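Local atomic coordinates of proabylysin (Pyrococcus abyssi, PDB entry 4JIU), a protein that probably hydrolyses peptide bonds as a zinc-dependent metallopeptidase of the minigluzincin type, here in its zymogen form. Residues Leu5-Tyr15 with Phe55-Lys66; Pro25-Val33 with Ile96-Val105. The protein carries 1 engineered substitution. One frame throughout, in Å; residues are numbered along the deposited sequence. Where two conformers were deposited one is given.

Contact 1 of 2, residues Leu5-Tyr15 with Phe55-Lys66. With ZN (zinc ion), chain B.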
loop_
_atom_site.group_PDB
_atom_site.type_symbol
_atom_site.label_atom_id
_atom_site.label_comp_id
_atom_site.label_asym_id
_atom_site.label_seq_id
_atom_site.Cartn_x
_atom_site.Cartn_y
_atom_site.Cartn_z
ATOM N N LEU A 5 -7.530 0.122 -8.953
ATOM C CA LEU A 5 -6.997 -0.754 -7.904
ATOM C C LEU A 5 -7.372 -0.312 -6.515
ATOM O O LEU A 5 -7.725 -1.086 -5.650
ATOM C CB LEU A 5 -5.462 -0.854 -8.002
ATOM C CG LEU A 5 -4.882 -1.553 -9.219
ATOM C CD1 LEU A 5 -3.354 -1.580 -9.225
ATOM C CD2 LEU A 5 -5.402 -2.961 -9.291
ATOM N N LEU A 6 -7.281 1.011 -6.322
ATOM C CA LEU A 6 -7.648 1.553 -5.030
ATOM C C LEU A 6 -9.106 1.281 -4.640
ATOM O O LEU A 6 -9.373 0.921 -3.491
ATOM C CB LEU A 6 -7.393 3.070 -5.060
ATOM C CG LEU A 6 -7.765 3.832 -3.805
ATOM C CD1 LEU A 6 -6.755 3.480 -2.726
ATOM C CD2 LEU A 6 -7.830 5.317 -4.116
ATOM N N GLU A 7 -10.008 1.377 -5.612
ATOM C CA GLU A 7 -11.416 1.078 -5.291
ATOM C C GLU A 7 -11.579 -0.376 -4.883
ATOM O O GLU A 7 -12.319 -0.698 -3.947
ATOM C CB GLU A 7 -12.251 1.455 -6.481
ATOM C CG GLU A 7 -13.712 1.764 -6.449
ATOM C CD GLU A 7 -14.232 2.279 -7.777
ATOM O OE1 GLU A 7 -14.447 1.465 -8.706
ATOM O OE2 GLU A 7 -14.459 3.506 -7.949
ATOM N N HIS A 8 -10.917 -1.275 -5.600
ATOM C CA HIS A 8 -10.974 -2.704 -5.237
ATOM C C HIS A 8 -10.386 -2.916 -3.849
ATOM O O HIS A 8 -10.918 -3.718 -3.085
ATOM C CB HIS A 8 -10.227 -3.557 -6.271
ATOM C CG HIS A 8 -10.879 -3.693 -7.593
ATOM N ND1 HIS A 8 -12.160 -4.143 -7.751
ATOM C CD2 HIS A 8 -10.403 -3.454 -8.838
ATOM C CE1 HIS A 8 -12.468 -4.167 -9.043
ATOM N NE2 HIS A 8 -11.414 -3.754 -9.725
ATOM N N ALA A 9 -9.296 -2.262 -3.517
ATOM C CA ALA A 9 -8.687 -2.398 -2.199
ATOM C C ALA A 9 -9.592 -1.912 -1.098
ATOM O O ALA A 9 -9.732 -2.572 -0.057
ATOM C CB ALA A 9 -7.344 -1.648 -2.215
ATOM N N LYS A 10 -10.230 -0.745 -1.282
ATOM C CA LYS A 10 -11.198 -0.260 -0.287
ATOM C C LYS A 10 -12.340 -1.221 -0.122
ATOM O O LYS A 10 -12.795 -1.437 1.011
ATOM C CB LYS A 10 -11.688 1.114 -0.759
ATOM C CG LYS A 10 -10.685 2.235 -0.652
ATOM C CD LYS A 10 -11.131 3.492 -1.333
ATOM C CE LYS A 10 -12.498 3.934 -0.917
ATOM N NZ LYS A 10 -12.855 5.172 -1.653
ATOM N N ASP A 11 -12.826 -1.816 -1.186
ATOM C CA ASP A 11 -13.952 -2.766 -1.085
ATOM C C ASP A 11 -13.562 -3.995 -0.280
ATOM O O ASP A 11 -14.313 -4.470 0.592
ATOM C CB ASP A 11 -14.447 -3.089 -2.481
ATOM C CG ASP A 11 -15.217 -1.990 -3.178
ATOM O OD1 ASP A 11 -15.566 -0.915 -2.624
ATOM O OD2 ASP A 11 -15.507 -2.158 -4.380
ATOM N N ILE A 12 -12.354 -4.525 -0.548
ATOM C CA ILE A 12 -11.956 -5.729 0.194
ATOM C C ILE A 12 -11.717 -5.465 1.660
ATOM O O ILE A 12 -12.048 -6.274 2.522
ATOM C CB ILE A 12 -10.748 -6.388 -0.492
ATOM C CG1 ILE A 12 -11.142 -6.913 -1.867
ATOM C CG2 ILE A 12 -10.153 -7.498 0.347
ATOM C CD1 ILE A 12 -9.938 -7.360 -2.643
ATOM N N LEU A 13 -11.083 -4.318 1.936
ATOM C CA LEU A 13 -10.805 -4.002 3.335
ATOM C C LEU A 13 -12.076 -3.552 4.034
ATOM O O LEU A 13 -12.123 -3.501 5.268
ATOM C CB LEU A 13 -9.710 -2.955 3.527
ATOM C CG LEU A 13 -8.322 -3.263 2.983
ATOM C CD1 LEU A 13 -7.344 -2.187 3.463
ATOM C CD2 LEU A 13 -7.867 -4.611 3.407
ATOM N N GLY A 14 -13.096 -3.156 3.277
ATOM C CA GLY A 14 -14.285 -2.554 3.903
ATOM C C GLY A 14 -13.998 -1.189 4.494
ATOM O O GLY A 14 -14.378 -0.876 5.641
ATOM N N TYR A 15 -13.390 -0.357 3.647
ATOM C CA TYR A 15 -12.869 0.945 4.106
ATOM C C TYR A 15 -13.340 2.058 3.172
ATOM O O TYR A 15 -12.562 2.380 2.263
ATOM C CB TYR A 15 -11.363 0.909 4.149
ATOM C CG TYR A 15 -10.745 2.038 4.928
ATOM C CD1 TYR A 15 -11.071 2.291 6.255
ATOM C CD2 TYR A 15 -9.799 2.871 4.364
ATOM C CE1 TYR A 15 -10.495 3.319 6.967
ATOM C CE2 TYR A 15 -9.200 3.891 5.065
ATOM C CZ TYR A 15 -9.553 4.138 6.379
ATOM O OH TYR A 15 -8.923 5.166 7.044
ATOM N N PHE A 55 -0.879 -3.550 -6.228
ATOM C CA PHE A 55 -1.993 -3.798 -5.321
ATOM C C PHE A 55 -1.474 -3.978 -3.888
ATOM O O PHE A 55 -2.098 -3.494 -2.950
ATOM C CB PHE A 55 -2.793 -5.026 -5.770
ATOM C CG PHE A 55 -4.180 -5.091 -5.183
ATOM C CD1 PHE A 55 -5.098 -4.057 -5.394
ATOM C CD2 PHE A 55 -4.566 -6.203 -4.430
ATOM C CE1 PHE A 55 -6.362 -4.142 -4.902
ATOM C CE2 PHE A 55 -5.888 -6.276 -3.956
ATOM C CZ PHE A 55 -6.757 -5.245 -4.189
ATOM N N TYR A 56 -0.362 -4.697 -3.718
ATOM C CA TYR A 56 0.215 -4.831 -2.380
ATOM C C TYR A 56 0.469 -3.483 -1.754
ATOM O O TYR A 56 0.206 -3.235 -0.601
ATOM C CB TYR A 56 1.482 -5.738 -2.397
ATOM C CG TYR A 56 2.052 -5.749 -1.007
ATOM C CD1 TYR A 56 1.427 -6.528 -0.022
ATOM C CD2 TYR A 56 3.086 -4.963 -0.578
ATOM C CE1 TYR A 56 1.879 -6.541 1.247
ATOM C CE2 TYR A 56 3.505 -4.916 0.711
ATOM C CZ TYR A 56 2.897 -5.716 1.653
ATOM O OH TYR A 56 3.298 -5.730 2.961
ATOM N N ILE A 57 1.151 -2.595 -2.511
ATOM C CA ILE A 57 1.462 -1.287 -1.967
ATOM C C ILE A 57 0.196 -0.558 -1.517
ATOM O O ILE A 57 0.174 0.030 -0.441
ATOM C CB ILE A 57 2.297 -0.460 -2.974
ATOM C CG1 ILE A 57 3.668 -1.120 -3.183
ATOM C CG2 ILE A 57 2.397 0.980 -2.515
ATOM C CD1 ILE A 57 4.428 -0.595 -4.331
ATOM N N LEU A 58 -0.828 -0.552 -2.360
ATOM C CA LEU A 58 -2.072 0.099 -2.000
ATOM C C LEU A 58 -2.685 -0.511 -0.765
ATOM O O LEU A 58 -3.183 0.205 0.116
ATOM C CB LEU A 58 -3.034 0.081 -3.183
ATOM C CG LEU A 58 -2.623 0.976 -4.352
ATOM C CD1 LEU A 58 -3.603 0.793 -5.505
ATOM C CD2 LEU A 58 -2.542 2.433 -4.004
ATOM N N ILE A 59 -2.741 -1.847 -0.682
ATOM C CA ILE A 59 -3.288 -2.532 0.473
ATOM C C ILE A 59 -2.464 -2.215 1.713
ATOM O O ILE A 59 -3.078 -1.967 2.781
ATOM C CB ILE A 59 -3.400 -4.033 0.205
ATOM C CG1 ILE A 59 -4.532 -4.390 -0.769
ATOM C CG2 ILE A 59 -3.515 -4.824 1.509
ATOM C CD1 ILE A 59 -5.922 -4.230 -0.199
ATOM N N HIS A 60 -1.153 -2.242 1.613
ATOM C CA HIS A 60 -0.284 -1.937 2.738
ATOM C C HIS A 60 -0.566 -0.550 3.251
ATOM O O HIS A 60 -0.702 -0.309 4.469
ATOM C CB HIS A 60 1.166 -2.145 2.294
ATOM C CG HIS A 60 2.158 -1.880 3.390
ATOM N ND1 HIS A 60 2.891 -2.891 3.967
ATOM C CD2 HIS A 60 2.610 -0.778 4.032
ATOM C CE1 HIS A 60 3.707 -2.414 4.899
ATOM N NE2 HIS A 60 3.522 -1.094 4.976
ATOM N N GLU A 61 -0.596 0.416 2.332
ATOM C CA GLU A 61 -0.810 1.796 2.770
ATOM C C GLU A 61 -2.231 2.043 3.310
ATOM O O GLU A 61 -2.411 2.692 4.317
ATOM C CB GLU A 61 -0.429 2.767 1.678
ATOM C CG GLU A 61 1.031 2.683 1.265
ATOM C CD GLU A 61 2.012 2.891 2.390
ATOM O OE1 GLU A 61 1.751 3.485 3.439
ATOM O OE2 GLU A 61 3.167 2.406 2.193
ATOM N N LEU A 62 -3.236 1.440 2.668
ATOM C CA LEU A 62 -4.590 1.523 3.152
ATOM C C LEU A 62 -4.696 0.866 4.535
ATOM O O LEU A 62 -5.452 1.363 5.379
ATOM C CB LEU A 62 -5.628 0.863 2.239
ATOM C CG LEU A 62 -5.964 1.640 0.981
ATOM C CD1 LEU A 62 -6.771 0.780 0.038
ATOM C CD2 LEU A 62 -6.722 2.928 1.287
ATOM N N ALA A 63 -3.972 -0.219 4.781
ATOM C CA ALA A 63 -3.973 -0.868 6.065
ATOM C C ALA A 63 -3.442 0.037 7.154
ATOM O O ALA A 63 -3.951 0.040 8.283
ATOM C CB ALA A 63 -3.200 -2.191 6.010
ATOM N N HIS A 64 -2.446 0.858 6.847
ATOM C CA HIS A 64 -1.961 1.854 7.822
ATOM C C HIS A 64 -3.098 2.774 8.205
ATOM O O HIS A 64 -3.359 3.065 9.365
ATOM C CB HIS A 64 -0.797 2.662 7.263
ATOM C CG HIS A 64 0.523 2.000 7.399
ATOM N ND1 HIS A 64 1.052 1.683 8.644
ATOM C CD2 HIS A 64 1.447 1.635 6.482
ATOM C CE1 HIS A 64 2.239 1.115 8.432
ATOM N NE2 HIS A 64 2.525 1.055 7.127
ATOM N N LEU A 65 -3.788 3.298 7.207
ATOM C CA LEU A 65 -4.859 4.250 7.411
ATOM C C LEU A 65 -5.995 3.599 8.191
ATOM O O LEU A 65 -6.526 4.206 9.148
ATOM C CB LEU A 65 -5.375 4.783 6.081
ATOM C CG LEU A 65 -4.441 5.723 5.349
ATOM C CD1 LEU A 65 -5.047 6.054 3.962
ATOM C CD2 LEU A 65 -4.138 6.978 6.103
ATOM N N LYS A 66 -6.415 2.413 7.808
ATOM C CA LYS A 66 -7.544 1.761 8.463
ATOM C C LYS A 66 -7.239 1.351 9.889
ATOM O O LYS A 66 -8.060 1.505 10.769
ATOM C CB LYS A 66 -7.959 0.575 7.647
ATOM C CG LYS A 66 -9.281 -0.018 8.183
ATOM C CD LYS A 66 -9.668 -1.163 7.235
ATOM C CE LYS A 66 -11.092 -1.607 7.484
ATOM N NZ LYS A 66 -11.113 -2.336 8.793
HETATM ZN ZN ZN B . 4.139 0.117 6.419
#
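Helix 5-13 crosses helix 55-66 at -49° with axes 9.6 Å apart, and the backbones come closest where Ala9 meets Ile59, the small methyl of Ala9 permitting the approach. CB of Ala9 faces the partner helix and lies 3.6 Å from Ile59 CD1, with Leu62 closing in from the next turn. The packing is knobs-into-holes: Leu62 enters a hole made by Leu6, Ala9, Lys10 and Leu13, and Leu13 returns the fit among Ile59, Leu62, Ala63 and Lys66, its CD1 3.7 Å from Leu62 CB. At the other end Phe55 is a third knob, between Leu5, His8, Ala9 and Ile12. With CG swung anti to its own backbone N (chi1 -161°), its ring presents an edge to the first helix, CE1 3.4 Å from Leu5 O in the ring plane, while Ile59 CG1 lies over one face. Leu58 CD1 packs next to it, 3.5 Å from Leu5 CB.

Past Gly14, whose positive phi ends helix 5-13 in a Schellman motif, Tyr15 lays one ring face on the alkyl chain of Lys66; the CH-pi contact puts Lys66 CB 3.9 Å from the ring centroid. The amine continues to a salt bridge with Glu79, and the Tyr15 hydroxyl is hydrogen-bonded to Arg17 NH1. With an alanine here, the Lys66 methylenes would probably lose their aromatic cover and Arg17 its hydroxyl partner.

The far side of helix 55-66 carries the zinc ligands His60 and His64 of the HExxH motif. Helix 5-13 thus backs the metal-binding helix, whose other flanks meet strand 31-34 through Glu61 and Leu65, helix 74-80 through Tyr56 and Ala63, and helix 88-100 through Tyr56 and Ile57.

Contact 2 of 2, residues Pro25-Val33 with Ile96-Val105. With ZN (zinc ion), chain B.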
loop_
_atom_site.group_PDB
_atom_site.type_symbol
_atom_site.label_atom_id
_atom_site.label_comp_id
_atom_site.label_asym_id
_atom_site.label_seq_id
_atom_site.Cartn_x
_atom_site.Cartn_y
_atom_site.Cartn_z
ATOM N N PRO A 25 7.699 12.260 -6.641
ATOM C CA PRO A 25 8.988 11.632 -6.426
ATOM C C PRO A 25 9.357 11.694 -4.951
ATOM O O PRO A 25 9.383 12.736 -4.325
ATOM C CB PRO A 25 9.909 12.484 -7.282
ATOM C CG PRO A 25 9.250 13.846 -7.384
ATOM C CD PRO A 25 7.773 13.542 -7.382
ATOM N N LEU A 26 9.679 10.535 -4.413
ATOM C CA LEU A 26 10.047 10.382 -3.023
ATOM C C LEU A 26 11.504 9.923 -2.951
ATOM O O LEU A 26 11.945 9.137 -3.776
ATOM C CB LEU A 26 9.181 9.321 -2.317
ATOM C CG LEU A 26 7.676 9.560 -2.327
ATOM C CD1 LEU A 26 6.967 8.341 -1.750
ATOM C CD2 LEU A 26 7.367 10.819 -1.558
ATOM N N LYS A 27 12.234 10.384 -1.964
ATOM C CA LYS A 27 13.641 10.041 -1.837
ATOM C C LYS A 27 13.795 8.715 -1.101
ATOM O O LYS A 27 14.409 7.747 -1.518
ATOM C CB LYS A 27 14.337 11.180 -1.093
ATOM C CG LYS A 27 15.814 10.896 -0.824
ATOM C CD LYS A 27 16.498 12.114 -0.244
ATOM C CE LYS A 27 17.544 11.738 0.789
ATOM N NZ LYS A 27 17.578 12.720 1.913
ATOM N N MET A 28 13.151 8.707 0.048
ATOM C CA MET A 28 13.472 7.741 1.093
ATOM C C MET A 28 12.605 6.512 1.065
ATOM O O MET A 28 12.953 5.556 1.747
ATOM C CB MET A 28 13.310 8.423 2.429
ATOM C CG MET A 28 14.352 9.494 2.640
ATOM S SD MET A 28 16.050 8.968 2.429
ATOM C CE MET A 28 16.293 7.837 3.783
ATOM N N SER A 29 11.513 6.521 0.289
ATOM C CA SER A 29 10.614 5.406 0.154
ATOM C C SER A 29 9.962 5.414 -1.220
ATOM O O SER A 29 10.206 6.314 -2.030
ATOM C CB SER A 29 9.524 5.476 1.255
ATOM O OG SER A 29 8.512 6.390 0.965
ATOM N N ILE A 30 9.098 4.436 -1.416
ATOM C CA ILE A 30 8.281 4.459 -2.616
ATOM C C ILE A 30 6.805 4.722 -2.344
ATOM O O ILE A 30 6.062 4.868 -3.297
ATOM C CB ILE A 30 8.392 3.123 -3.375
ATOM C CG1 ILE A 30 7.816 1.974 -2.503
ATOM C CG2 ILE A 30 9.826 2.967 -3.818
ATOM C CD1 ILE A 30 8.071 0.643 -3.171
ATOM N N ALA A 31 6.397 4.763 -1.079
ATOM C CA ALA A 31 5.000 5.050 -0.754
ATOM C C ALA A 31 4.883 5.412 0.692
ATOM O O ALA A 31 5.579 4.867 1.537
ATOM C CB ALA A 31 4.153 3.833 -1.058
ATOM N N ARG A 32 3.921 6.307 0.960
ATOM C CA ARG A 32 3.620 6.670 2.349
ATOM C C ARG A 32 2.186 7.217 2.424
ATOM O O ARG A 32 1.586 7.414 1.382
ATOM C CB ARG A 32 4.599 7.692 2.868
ATOM C CG ARG A 32 4.446 9.018 2.141
ATOM C CD ARG A 32 5.353 10.077 2.673
ATOM N NE ARG A 32 5.322 11.320 1.929
ATOM C CZ ARG A 32 6.357 12.079 1.633
ATOM N NH1 ARG A 32 7.611 11.800 2.000
ATOM N NH2 ARG A 32 6.248 13.218 0.945
ATOM N N VAL A 33 1.658 7.380 3.612
ATOM C CA VAL A 33 0.332 7.933 3.816
ATOM C C VAL A 33 0.392 9.233 4.601
ATOM O O VAL A 33 1.328 9.556 5.316
ATOM C CB VAL A 33 -0.616 6.971 4.557
ATOM C CG1 VAL A 33 -0.737 5.672 3.750
ATOM C CG2 VAL A 33 -0.235 6.729 5.984
ATOM N N ILE A 96 9.341 -6.391 -4.632
ATOM C CA ILE A 96 9.382 -4.954 -4.815
ATOM C C ILE A 96 10.731 -4.395 -4.450
ATOM O O ILE A 96 11.329 -3.588 -5.168
ATOM C CB ILE A 96 8.276 -4.273 -3.980
ATOM C CG1 ILE A 96 6.913 -4.674 -4.514
ATOM C CG2 ILE A 96 8.506 -2.776 -3.972
ATOM C CD1 ILE A 96 5.784 -4.323 -3.579
ATOM N N MET A 97 11.298 -4.856 -3.340
ATOM C CA MET A 97 12.639 -4.431 -2.949
ATOM C C MET A 97 13.683 -4.869 -3.966
ATOM O O MET A 97 14.573 -4.071 -4.261
ATOM C CB MET A 97 13.006 -5.004 -1.580
ATOM C CG MET A 97 14.472 -4.779 -1.298
ATOM S SD MET A 97 14.945 -3.091 -1.001
ATOM C CE MET A 97 16.728 -3.118 -1.204
ATOM N N THR A 98 13.581 -6.079 -4.500
ATOM C CA THR A 98 14.542 -6.504 -5.519
ATOM C C THR A 98 14.502 -5.546 -6.689
ATOM O O THR A 98 15.519 -5.156 -7.238
ATOM C CB THR A 98 14.202 -7.925 -5.948
ATOM O OG1 THR A 98 14.526 -8.770 -4.823
ATOM C CG2 THR A 98 15.014 -8.366 -7.147
ATOM N N LYS A 99 13.270 -5.207 -7.103
ATOM C CA LYS A 99 13.149 -4.400 -8.300
ATOM C C LYS A 99 13.599 -2.970 -8.105
ATOM O O LYS A 99 14.300 -2.374 -8.895
ATOM C CB LYS A 99 11.737 -4.408 -8.821
ATOM C CG LYS A 99 11.823 -3.814 -10.244
ATOM C CD LYS A 99 10.469 -3.756 -10.858
ATOM C CE LYS A 99 10.493 -3.106 -12.245
ATOM N NZ LYS A 99 9.107 -2.595 -12.574
ATOM N N LEU A 100 13.086 -2.331 -7.035
ATOM C CA LEU A 100 13.221 -0.906 -6.874
ATOM C C LEU A 100 14.330 -0.495 -5.920
ATOM O O LEU A 100 14.713 0.681 -5.948
ATOM C CB LEU A 100 11.886 -0.293 -6.407
ATOM C CG LEU A 100 10.728 -0.439 -7.404
ATOM C CD1 LEU A 100 9.492 0.279 -6.841
ATOM C CD2 LEU A 100 11.077 0.066 -8.798
ATOM N N GLN A 101 14.807 -1.417 -5.096
ATOM C CA GLN A 101 15.882 -1.182 -4.153
ATOM C C GLN A 101 15.544 -0.082 -3.174
ATOM O O GLN A 101 16.413 0.616 -2.713
ATOM C CB GLN A 101 17.187 -0.883 -4.910
ATOM C CG GLN A 101 17.614 -2.073 -5.751
ATOM C CD GLN A 101 18.126 -3.261 -5.012
ATOM O OE1 GLN A 101 19.014 -3.059 -4.125
ATOM N NE2 GLN A 101 17.686 -4.466 -5.319
ATOM N N ARG A 102 14.286 0.045 -2.874
ATOM C CA ARG A 102 13.705 1.080 -2.005
ATOM C C ARG A 102 12.535 0.410 -1.303
ATOM O O ARG A 102 11.916 -0.520 -1.833
ATOM C CB ARG A 102 13.212 2.283 -2.800
ATOM C CG ARG A 102 14.211 2.862 -3.821
ATOM C CD ARG A 102 13.502 3.623 -4.956
ATOM N NE ARG A 102 12.900 4.826 -4.475
ATOM C CZ ARG A 102 12.233 5.733 -5.179
ATOM N NH1 ARG A 102 12.074 5.565 -6.498
ATOM N NH2 ARG A 102 11.781 6.736 -4.458
ATOM N N ASN A 103 12.243 0.917 -0.127
ATOM C CA ASN A 103 11.329 0.490 0.874
ATOM C C ASN A 103 9.991 1.223 0.757
ATOM O O ASN A 103 10.063 2.390 0.343
ATOM C CB ASN A 103 11.923 0.840 2.270
ATOM C CG ASN A 103 13.303 0.311 2.531
ATOM O OD1 ASN A 103 14.283 1.006 2.823
ATOM N ND2 ASN A 103 13.394 -1.017 2.435
ATOM N N MET A 104 8.789 0.745 1.100
ATOM C CA MET A 104 7.595 1.548 1.347
ATOM C C MET A 104 7.492 1.797 2.837
ATOM O O MET A 104 7.991 0.901 3.566
ATOM C CB MET A 104 6.310 0.833 0.915
ATOM C CG MET A 104 5.854 -0.356 1.753
ATOM S SD MET A 104 4.787 -1.462 0.799
ATOM C CE MET A 104 5.993 -2.255 -0.227
ATOM N N VAL A 105 6.824 2.853 3.251
ATOM C CA VAL A 105 6.610 3.052 4.689
ATOM C C VAL A 105 5.510 2.083 5.141
ATOM O O VAL A 105 5.714 1.351 6.151
ATOM C CB VAL A 105 6.272 4.526 4.963
ATOM C CG1 VAL A 105 5.961 4.733 6.423
ATOM C CG2 VAL A 105 7.423 5.429 4.517
ATOM O OXT VAL A 105 4.456 1.976 4.506
HETATM ZN ZN ZN B . 4.139 0.117 6.419
#
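Ile30 forms the apolar centre, its CD1 3.5 Å from Ile96 CG2 and 4.0 Å from Leu100 CD1 on the last turns of helix 88-100. It leads into a parallel pairing in which the extended C-terminal tail of the zymogen runs along edge strand 31-34 of the gluzincin-like fold, beside the zinc-binding helix 51-67, which Ala31 and Met104 touch. The first torsion of Ile30 (chi1 64°) sets CG1 between the backbone N and carbonyl carbon and turns CG2 towards Arg102, where this methyl rests over one face of the guanidinium group and lies 3.6 Å from Arg102 CB. CG1 faces Met104, and the methyl of Ala31 continues the apolar patch to Met104 CB.

Two backbone hydrogen bonds join the two segments. Ile30 N donates to Asn103 O at 2.9 Å, bent to 143° at the hydrogen, and Val105 N donates to Ala31 O, also at 2.9 Å but much straighter at 171°. Just before the first bond, Ser29 CA also approaches Asn103 O; past the second, Val105 CG2 lies against Arg32 CB.

The polar edge has two ends. At one, Arg102 NH2 forms a salt bridge with Asp43, which also accepts a hydrogen bond from Leu26 N; Ser29 O lies 2.9 Å from Arg102 NH2. At the other, the chain terminus enters the metal site, consistent with a tail that blocks the active-site cleft: O of the Val105 carboxylate binds the zinc ion at 2.0 Å, joining His60, His64 and His72.

In the fold
The two contacts alternate along the chain, in the order 5-15, 25-33, 55-66, 96-105, so the fold interleaves them. Their centres stand about 17 Å apart on opposite sides of the chain's centre, yet the zinc ion takes ligands from one segment of each. Between them, helix 51-67 of contact 1 packs on strand 31-34 of contact 2, with Glu61 OE1 3.3 Å from Val33 CG1. The carboxylates of Glu61 and the chain terminus also lie close together, Glu61 OE2 being 2.7 Å from Val105 OXT. Helix, strand and tail thus converge on the metal, where the tail probably keeps substrate from the zinc in this zymogen.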